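Local coordinates for protein restriction endonuclease R.BpuJI (Bacillus pumilus, PDB 5HNF) that serves as the DNA-binding N-terminal part of a restriction enzyme, which as a whole probably cleaves DNA as an endonuclease, at residues C42-F47 with E88-S93; E130-K135 with N257-D262; I136-F141 with L171-G176. All coordinates share one frame; numbering follows the deposited sequence. Where two conformers were deposited one is given.

Contact 1 (C42-F47 with E88-S93); sequences CDKASF and EVIFPS
At the edge of a small three-stranded antiparallel sheet, C42 pairs with I90 and lays the short strand 42-43 along strand 89-92. The grip is uneven: I90 N meets C42 O at 2.9 Å, almost straight at 178°, whereas the return bond from C42 N to I90 O is weak at 3.4 Å. The strand then gives way to helix 44-59, and D43 is its N-cap: OD1 accepts from S46 N at 2.9 Å and also from S46 OG at 2.7 Å, the hydroxyl coming from the syn side but tilted well out of the carboxylate plane. One turn into the helix, the F47 side chain extends anti to its own N (chi1 -179°), and the ring is carried under I90, whose CG2 sits 3.7 Å from the ring centroid in a CH-pi contact over the face. I90 also packs on F83, which meets the F47 ring. A leucine here has no ring, and would probably leave I90 CG2 without its aromatic face and F83 without its ring partner. Farther out, K44 CA lies 4.1 Å from I90 CG1, while the K44 side chain leads away and packs on a cytosine base of the bound DNA.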
loop_
_atom_site.group_PDB
_atom_site.type_symbol
_atom_site.label_atom_id
_atom_site.label_comp_id
_atom_site.label_asym_id
_atom_site.label_seq_id
_atom_site.Cartn_x
_atom_site.Cartn_y
_atom_site.Cartn_z
ATOM N N CYS A 42 -0.142 5.666 -26.114
ATOM C CA CYS A 42 -1.204 5.245 -27.024
ATOM C C CYS A 42 -2.580 5.616 -26.471
ATOM O O CYS A 42 -2.717 5.907 -25.276
ATOM C CB CYS A 42 -1.131 3.738 -27.265
ATOM S SG CYS A 42 -1.442 2.742 -25.789
ATOM N N ASP A 43 -3.618 5.600 -27.313
ATOM C CA ASP A 43 -4.934 5.930 -26.776
ATOM C C ASP A 43 -5.478 4.781 -25.920
ATOM O O ASP A 43 -4.934 3.675 -25.918
ATOM C CB ASP A 43 -5.930 6.326 -27.883
ATOM C CG ASP A 43 -6.221 5.211 -28.879
ATOM O OD1 ASP A 43 -6.100 4.018 -28.558
ATOM O OD2 ASP A 43 -6.621 5.542 -30.012
ATOM N N LYS A 44 -6.550 5.047 -25.182
ATOM C CA LYS A 44 -7.022 4.093 -24.184
ATOM C C LYS A 44 -7.553 2.800 -24.794
ATOM O O LYS A 44 -7.287 1.711 -24.281
ATOM C CB LYS A 44 -8.092 4.721 -23.290
ATOM C CG LYS A 44 -8.316 3.891 -22.025
ATOM C CD LYS A 44 -9.221 4.541 -20.986
ATOM C CE LYS A 44 -9.320 3.626 -19.762
ATOM N NZ LYS A 44 -9.915 4.306 -18.581
ATOM N N ALA A 45 -8.278 2.907 -25.899
ATOM C CA ALA A 45 -8.758 1.713 -26.584
ATOM C C ALA A 45 -7.610 0.774 -26.993
ATOM O O ALA A 45 -7.686 -0.446 -26.785
ATOM C CB ALA A 45 -9.571 2.109 -27.797
ATOM N N SER A 46 -6.543 1.341 -27.554
ATOM C CA SER A 46 -5.383 0.554 -27.949
ATOM C C SER A 46 -4.674 0.000 -26.718
ATOM O O SER A 46 -4.175 -1.128 -26.724
ATOM C CB SER A 46 -4.413 1.398 -28.777
ATOM O OG SER A 46 -5.061 1.911 -29.932
ATOM N N PHE A 47 -4.639 0.798 -25.658
ATOM C CA PHE A 47 -3.957 0.362 -24.448
ATOM C C PHE A 47 -4.613 -0.896 -23.889
ATOM O O PHE A 47 -3.940 -1.885 -23.591
ATOM C CB PHE A 47 -3.960 1.462 -23.387
ATOM C CG PHE A 47 -3.244 1.077 -22.136
ATOM C CD1 PHE A 47 -1.857 0.926 -22.143
ATOM C CD2 PHE A 47 -3.954 0.827 -20.961
ATOM C CE1 PHE A 47 -1.186 0.549 -20.975
ATOM C CE2 PHE A 47 -3.300 0.451 -19.788
ATOM C CZ PHE A 47 -1.928 0.306 -19.791
ATOM N N GLU A 88 -6.339 11.988 -22.873
ATOM C CA GLU A 88 -6.833 10.814 -23.597
ATOM C C GLU A 88 -5.749 9.772 -23.875
ATOM O O GLU A 88 -6.050 8.638 -24.259
ATOM C CB GLU A 88 -7.497 11.234 -24.912
ATOM C CG GLU A 88 -8.657 12.207 -24.750
ATOM C CD GLU A 88 -9.942 11.525 -24.335
ATOM O OE1 GLU A 88 -9.996 10.965 -23.220
ATOM O OE2 GLU A 88 -10.903 11.548 -25.132
ATOM N N VAL A 89 -4.488 10.128 -23.631
ATOM C CA VAL A 89 -3.371 9.214 -23.871
ATOM C C VAL A 89 -2.922 8.487 -22.585
ATOM O O VAL A 89 -2.965 9.064 -21.504
ATOM C CB VAL A 89 -2.170 9.972 -24.471
ATOM C CG1 VAL A 89 -1.045 9.016 -24.835
ATOM C CG2 VAL A 89 -2.602 10.751 -25.695
ATOM N N ILE A 90 -2.499 7.229 -22.714
ATOM C CA ILE A 90 -1.892 6.492 -21.609
ATOM C C ILE A 90 -0.372 6.511 -21.719
ATOM O O ILE A 90 0.180 6.186 -22.764
ATOM C CB ILE A 90 -2.379 5.019 -21.566
ATOM C CG1 ILE A 90 -3.911 4.953 -21.594
ATOM C CG2 ILE A 90 -1.781 4.286 -20.360
ATOM C CD1 ILE A 90 -4.583 5.627 -20.391
ATOM N N PHE A 91 0.297 6.888 -20.627
ATOM C CA PHE A 91 1.756 6.984 -20.566
ATOM C C PHE A 91 2.325 6.060 -19.487
ATOM O O PHE A 91 1.665 5.798 -18.475
ATOM C CB PHE A 91 2.185 8.413 -20.228
ATOM C CG PHE A 91 1.766 9.441 -21.233
ATOM C CD1 PHE A 91 2.607 9.777 -22.280
ATOM C CD2 PHE A 91 0.547 10.085 -21.115
ATOM C CE1 PHE A 91 2.227 10.730 -23.198
ATOM C CE2 PHE A 91 0.162 11.035 -22.026
ATOM C CZ PHE A 91 1.011 11.356 -23.069
ATOM N N PRO A 92 3.564 5.592 -19.679
ATOM C CA PRO A 92 4.321 4.973 -18.587
ATOM C C PRO A 92 4.522 5.985 -17.469
ATOM O O PRO A 92 4.807 7.165 -17.740
ATOM C CB PRO A 92 5.675 4.616 -19.233
ATOM C CG PRO A 92 5.476 4.781 -20.672
ATOM C CD PRO A 92 4.412 5.816 -20.861
ATOM N N SER A 93 4.402 5.533 -16.227
ATOM C CA SER A 93 4.601 6.417 -15.079
ATOM C C SER A 93 6.096 6.646 -14.826
ATOM O O SER A 93 6.939 5.913 -15.349
ATOM C CB SER A 93 3.953 5.818 -13.831
ATOM O OG SER A 93 4.679 4.671 -13.401
#

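Contact 2 (E130-K135 with N257-D262); sequences EKVGAK and NAYKYD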
loop_
_atom_site.group_PDB
_atom_site.type_symbol
_atom_site.label_atom_id
_atom_site.label_comp_id
_atom_site.label_asym_id
_atom_site.label_seq_id
_atom_site.Cartn_x
_atom_site.Cartn_y
_atom_site.Cartn_z
ATOM N N GLU A 130 -15.922 6.624 2.964
ATOM C CA GLU A 130 -15.883 6.006 4.282
ATOM C C GLU A 130 -14.622 6.378 5.066
ATOM O O GLU A 130 -14.688 6.799 6.220
ATOM C CB GLU A 130 -15.977 4.493 4.173
ATOM C CG GLU A 130 -15.873 3.832 5.504
ATOM C CD GLU A 130 -15.960 2.331 5.430
ATOM O OE1 GLU A 130 -16.164 1.798 4.313
ATOM O OE2 GLU A 130 -15.860 1.696 6.505
ATOM N N LYS A 131 -13.471 6.227 4.428
ATOM C CA LYS A 131 -12.224 6.560 5.082
ATOM C C LYS A 131 -12.112 8.056 5.420
ATOM O O LYS A 131 -11.636 8.408 6.496
ATOM C CB LYS A 131 -11.058 6.090 4.198
ATOM C CG LYS A 131 -11.015 4.550 4.099
ATOM C CD LYS A 131 -9.884 3.996 3.193
ATOM C CE LYS A 131 -10.102 2.492 2.952
ATOM N NZ LYS A 131 -9.047 1.876 2.061
ATOM N N VAL A 132 -12.550 8.937 4.521
ATOM C CA VAL A 132 -12.562 10.369 4.804
ATOM C C VAL A 132 -13.549 10.714 5.919
ATOM O O VAL A 132 -13.299 11.591 6.751
ATOM C CB VAL A 132 -12.895 11.170 3.542
ATOM C CG1 VAL A 132 -13.333 12.574 3.872
ATOM C CG2 VAL A 132 -11.671 11.197 2.633
ATOM N N GLY A 133 -14.680 10.024 5.931
ATOM C CA GLY A 133 -15.657 10.233 6.978
ATOM C C GLY A 133 -15.136 9.819 8.340
ATOM O O GLY A 133 -15.557 10.371 9.373
ATOM N N ALA A 134 -14.228 8.843 8.348
ATOM C CA ALA A 134 -13.613 8.376 9.581
ATOM C C ALA A 134 -12.354 9.191 9.957
ATOM O O ALA A 134 -11.669 8.871 10.938
ATOM C CB ALA A 134 -13.286 6.910 9.462
ATOM N N LYS A 135 -12.079 10.247 9.187
ATOM C CA LYS A 135 -10.929 11.138 9.401
ATOM C C LYS A 135 -9.599 10.388 9.418
ATOM O O LYS A 135 -8.678 10.731 10.156
ATOM C CB LYS A 135 -11.102 11.943 10.693
ATOM C CG LYS A 135 -12.335 12.849 10.635
ATOM C CD LYS A 135 -12.602 13.575 11.944
ATOM C CE LYS A 135 -13.787 14.529 11.788
ATOM N NZ LYS A 135 -14.964 13.848 11.185
ATOM N N ASN A 257 -3.537 15.427 0.017
ATOM C CA ASN A 257 -4.633 15.857 0.871
ATOM C C ASN A 257 -5.990 15.496 0.291
ATOM O O ASN A 257 -6.505 16.208 -0.555
ATOM C CB ASN A 257 -4.545 17.365 1.080
ATOM C CG ASN A 257 -5.651 17.886 1.962
ATOM O OD1 ASN A 257 -6.285 17.119 2.677
ATOM N ND2 ASN A 257 -5.889 19.203 1.917
ATOM N N ALA A 258 -6.570 14.401 0.777
ATOM C CA ALA A 258 -7.866 13.933 0.307
ATOM C C ALA A 258 -8.996 14.855 0.754
ATOM O O ALA A 258 -10.098 14.816 0.193
ATOM C CB ALA A 258 -8.112 12.521 0.817
ATOM N N TYR A 259 -8.714 15.700 1.743
ATOM C CA TYR A 259 -9.774 16.453 2.416
ATOM C C TYR A 259 -10.135 17.752 1.737
ATOM O O TYR A 259 -11.039 18.453 2.174
ATOM C CB TYR A 259 -9.379 16.695 3.873
ATOM C CG TYR A 259 -9.458 15.386 4.624
ATOM C CD1 TYR A 259 -8.380 14.509 4.640
ATOM C CD2 TYR A 259 -10.642 14.979 5.216
ATOM C CE1 TYR A 259 -8.472 13.282 5.270
ATOM C CE2 TYR A 259 -10.747 13.765 5.844
ATOM C CZ TYR A 259 -9.659 12.917 5.870
ATOM O OH TYR A 259 -9.756 11.705 6.488
ATOM N N LYS A 260 -9.466 18.072 0.650
ATOM C CA LYS A 260 -9.793 19.308 -0.043
ATOM C C LYS A 260 -10.741 19.093 -1.228
ATOM O O LYS A 260 -11.018 20.022 -1.988
ATOM C CB LYS A 260 -8.516 19.983 -0.506
ATOM C CG LYS A 260 -7.761 19.208 -1.532
ATOM C CD LYS A 260 -6.502 19.972 -1.921
ATOM C CE LYS A 260 -5.816 19.287 -3.061
ATOM N NZ LYS A 260 -4.565 19.979 -3.483
ATOM N N TYR A 261 -11.224 17.867 -1.389
ATOM C CA TYR A 261 -12.101 17.522 -2.511
ATOM C C TYR A 261 -13.525 17.376 -2.012
ATOM O O TYR A 261 -13.749 16.818 -0.935
ATOM C CB TYR A 261 -11.626 16.223 -3.185
ATOM C CG TYR A 261 -10.233 16.319 -3.815
ATOM C CD1 TYR A 261 -9.077 16.140 -3.055
ATOM C CD2 TYR A 261 -10.081 16.583 -5.164
ATOM C CE1 TYR A 261 -7.819 16.230 -3.619
ATOM C CE2 TYR A 261 -8.824 16.684 -5.741
ATOM C CZ TYR A 261 -7.694 16.496 -4.958
ATOM O OH TYR A 261 -6.449 16.596 -5.539
ATOM N N ASP A 262 -14.476 17.909 -2.777
ATOM C CA ASP A 262 -15.893 17.757 -2.467
ATOM C C ASP A 262 -16.427 16.560 -3.240
ATOM O O ASP A 262 -16.616 16.640 -4.447
ATOM C CB ASP A 262 -16.657 19.031 -2.827
ATOM C CG ASP A 262 -18.163 18.902 -2.620
ATOM O OD1 ASP A 262 -18.640 17.860 -2.114
ATOM O OD2 ASP A 262 -18.873 19.878 -2.960
#
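The ring of Y259 meets V132 over one face, where CG2 of the valine stands 4.1 Å above the plane, displaced toward the rim; at the edge of the same ring, in its plane, lies OD1 of N257. The other valine branch comes closer, CG1 reaching CE2 of Y259 at 3.5 Å, and the two side chains run antiparallel as they pass. With its CG anti to the carbonyl carbon (chi1 -71°), Y259 is directed across to helix 125-133, and its OH arrives 3.2 Å from K135 CA. There the hydroxyl donates to the backbone oxygen of I136, so the polar end of the tyrosine is tied just beyond the helix. That helix finishes in a Schellman motif: K135 has a positive phi of 56°, and its N turns back to V132 O at 3.0 Å. On its own side Y259 is prepared by an Asx turn, in which N257 OD1 accepts from Y259 N at 3.0 Å, with the donor well above the amide plane. A258 CB adds a looser apolar touch at 4.2 Å from V132 CG2, and behind it packs F272 of helix 266-281, whose ring also meets Y261 edge-to-face.

Contact 3 (I136-F141 with L171-G176); sequences IQIRQF and LQVLQG
I138 fills the apolar centre, its two branches parted between V173 and L174. CG1 lies anti to the backbone N (chi1 -172°), which carries CD1 to 3.9 Å from V173 CG1 and 3.5 Å from V173 O; the other branch, CG2, meets L174 CD2 at 4.0 Å. Y143 of helix 140-153 packs against both I138 and V173. Next to this cluster I136 lies alongside L174, with I136 CG2 4.1 Å from L174 CB. Q137 N donates to L174 O at 2.8 Å, in the carbonyl plane though bent to 148°, and I136 CA gives the same oxygen a longer CA-H...O approach. At the polar rim a water bridges the segments, accepting from Q137 NE2 at 3.0 Å and donating to Q175 O at 2.8 Å, while the amide of Q175 turns away to bond A134 O. A CB on G176 would point at Q137 O and clash with it, and the residue's phi of 79° favours glycine on its own account. With G176 N returning to V173 O, the turn is a Schellman motif, a glycine-terminated helix C-cap whose L174 carbonyl is taken up by Q137 N of the extended linker.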
loop_
_atom_site.group_PDB
_atom_site.type_symbol
_atom_site.label_atom_id
_atom_site.label_comp_id
_atom_site.label_asym_id
_atom_site.label_seq_id
_atom_site.Cartn_x
_atom_site.Cartn_y
_atom_site.Cartn_z
ATOM N N ILE A 136 -9.495 9.378 8.571
ATOM C CA ILE A 136 -8.245 8.648 8.427
ATOM C C ILE A 136 -7.202 9.547 7.747
ATOM O O ILE A 136 -7.500 10.257 6.792
ATOM C CB ILE A 136 -8.473 7.348 7.647
ATOM C CG1 ILE A 136 -9.377 6.437 8.478
ATOM C CG2 ILE A 136 -7.156 6.657 7.305
ATOM C CD1 ILE A 136 -9.713 5.177 7.805
ATOM N N GLN A 137 -5.993 9.563 8.296
ATOM C CA GLN A 137 -4.882 10.277 7.658
ATOM C C GLN A 137 -3.576 9.776 8.231
ATOM O O GLN A 137 -3.181 10.131 9.334
ATOM C CB GLN A 137 -5.011 11.801 7.802
ATOM C CG GLN A 137 -5.557 12.339 9.085
ATOM C CD GLN A 137 -5.646 13.861 9.050
ATOM O OE1 GLN A 137 -5.175 14.506 8.103
ATOM N NE2 GLN A 137 -6.232 14.440 10.082
ATOM N N ILE A 138 -2.887 8.947 7.446
ATOM C CA ILE A 138 -1.659 8.292 7.913
ATOM C C ILE A 138 -0.767 7.942 6.730
ATOM O O ILE A 138 -1.235 7.577 5.641
ATOM C CB ILE A 138 -1.957 7.007 8.733
ATOM C CG1 ILE A 138 -0.661 6.461 9.358
ATOM C CG2 ILE A 138 -2.693 5.968 7.908
ATOM C CD1 ILE A 138 -0.891 5.354 10.375
ATOM N N ARG A 139 0.527 8.075 6.960
ATOM C CA ARG A 139 1.518 7.475 6.081
ATOM C C ARG A 139 1.917 6.177 6.773
ATOM O O ARG A 139 2.780 6.182 7.659
ATOM C CB ARG A 139 2.741 8.393 5.876
ATOM C CG ARG A 139 2.406 9.823 5.470
ATOM C CD ARG A 139 3.700 10.550 5.094
ATOM N NE ARG A 139 3.489 11.975 4.902
ATOM C CZ ARG A 139 4.273 12.753 4.169
ATOM N NH1 ARG A 139 5.319 12.232 3.538
ATOM N NH2 ARG A 139 4.010 14.060 4.073
ATOM N N GLN A 140 1.291 5.066 6.392
ATOM C CA GLN A 140 1.402 3.884 7.209
ATOM C C GLN A 140 2.774 3.244 7.236
ATOM O O GLN A 140 3.123 2.641 8.240
ATOM C CB GLN A 140 0.337 2.826 6.825
ATOM C CG GLN A 140 0.555 2.053 5.539
ATOM C CD GLN A 140 -0.112 2.708 4.368
ATOM O OE1 GLN A 140 -0.100 3.948 4.223
ATOM N NE2 GLN A 140 -0.645 1.878 3.467
ATOM N N PHE A 141 3.575 3.365 6.177
ATOM C CA PHE A 141 4.853 2.673 6.226
ATOM C C PHE A 141 5.919 3.392 7.055
ATOM O O PHE A 141 6.587 2.736 7.845
ATOM C CB PHE A 141 5.326 2.360 4.788
ATOM C CG PHE A 141 4.460 1.305 4.124
ATOM C CD1 PHE A 141 4.584 -0.028 4.474
ATOM C CD2 PHE A 141 3.521 1.655 3.160
ATOM C CE1 PHE A 141 3.784 -1.025 3.871
ATOM C CE2 PHE A 141 2.718 0.671 2.579
ATOM C CZ PHE A 141 2.851 -0.663 2.930
ATOM N N LEU A 171 -8.340 2.388 14.619
ATOM C CA LEU A 171 -8.870 3.665 14.150
ATOM C C LEU A 171 -8.001 4.856 14.577
ATOM O O LEU A 171 -7.666 5.714 13.758
ATOM C CB LEU A 171 -10.313 3.849 14.648
ATOM C CG LEU A 171 -10.944 5.180 14.219
ATOM C CD1 LEU A 171 -11.119 5.303 12.691
ATOM C CD2 LEU A 171 -12.284 5.346 14.959
ATOM N N GLN A 172 -7.601 4.894 15.847
ATOM C CA GLN A 172 -6.907 6.061 16.346
ATOM C C GLN A 172 -5.541 6.206 15.709
ATOM O O GLN A 172 -5.133 7.319 15.417
ATOM C CB GLN A 172 -6.776 5.995 17.860
ATOM C CG GLN A 172 -8.140 6.057 18.537
ATOM C CD GLN A 172 -8.028 6.142 20.026
ATOM O OE1 GLN A 172 -6.971 5.883 20.593
ATOM N NE2 GLN A 172 -9.130 6.506 20.682
ATOM N N VAL A 173 -4.858 5.082 15.465
ATOM C CA VAL A 173 -3.589 5.133 14.765
ATOM C C VAL A 173 -3.787 5.590 13.322
ATOM O O VAL A 173 -3.063 6.482 12.858
ATOM C CB VAL A 173 -2.853 3.772 14.815
ATOM C CG1 VAL A 173 -1.635 3.805 13.877
ATOM C CG2 VAL A 173 -2.386 3.507 16.242
ATOM N N LEU A 174 -4.793 5.034 12.635
ATOM C CA LEU A 174 -5.058 5.380 11.228
ATOM C C LEU A 174 -5.497 6.838 11.098
ATOM O O LEU A 174 -5.348 7.443 10.043
ATOM C CB LEU A 174 -6.123 4.456 10.631
ATOM C CG LEU A 174 -5.674 2.987 10.493
ATOM C CD1 LEU A 174 -6.870 2.094 10.176
ATOM C CD2 LEU A 174 -4.584 2.817 9.424
ATOM N N GLN A 175 -6.001 7.393 12.199
ATOM C CA GLN A 175 -6.392 8.797 12.257
ATOM C C GLN A 175 -5.204 9.737 12.492
ATOM O O GLN A 175 -5.356 10.961 12.456
ATOM C CB GLN A 175 -7.429 9.009 13.360
ATOM C CG GLN A 175 -8.833 8.541 12.973
ATOM C CD GLN A 175 -9.786 8.661 14.114
ATOM O OE1 GLN A 175 -9.381 8.603 15.279
ATOM N NE2 GLN A 175 -11.059 8.881 13.801
ATOM N N GLY A 176 -4.030 9.165 12.750
ATOM C CA GLY A 176 -2.823 9.955 12.920
ATOM C C GLY A 176 -2.712 10.604 14.284
ATOM O O GLY A 176 -2.000 11.594 14.455
HETATM O O HOH W 1 -7.630 12.418 11.885
#

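Read from the N terminus, contact 1 comes first, closing a mostly helical loop of 40 residues and joining the start of helix 44-59 to a small sheet near the DNA. It is complete before the others begin, and its nearest atoms stay about 17 Å from those of each. Contact 2 opens on helix 125-133 and closes only at the loop before helix 266-281, the longest span of the three. Contact 3 opens directly after the first segment of contact 2, at I136, and, closing at 171-176, nests inside it. These two touch, their centres 13 Å apart, so the linker from helix 125-133 to helix 140-153 joins both helix 171-174 and the 257-262 loop.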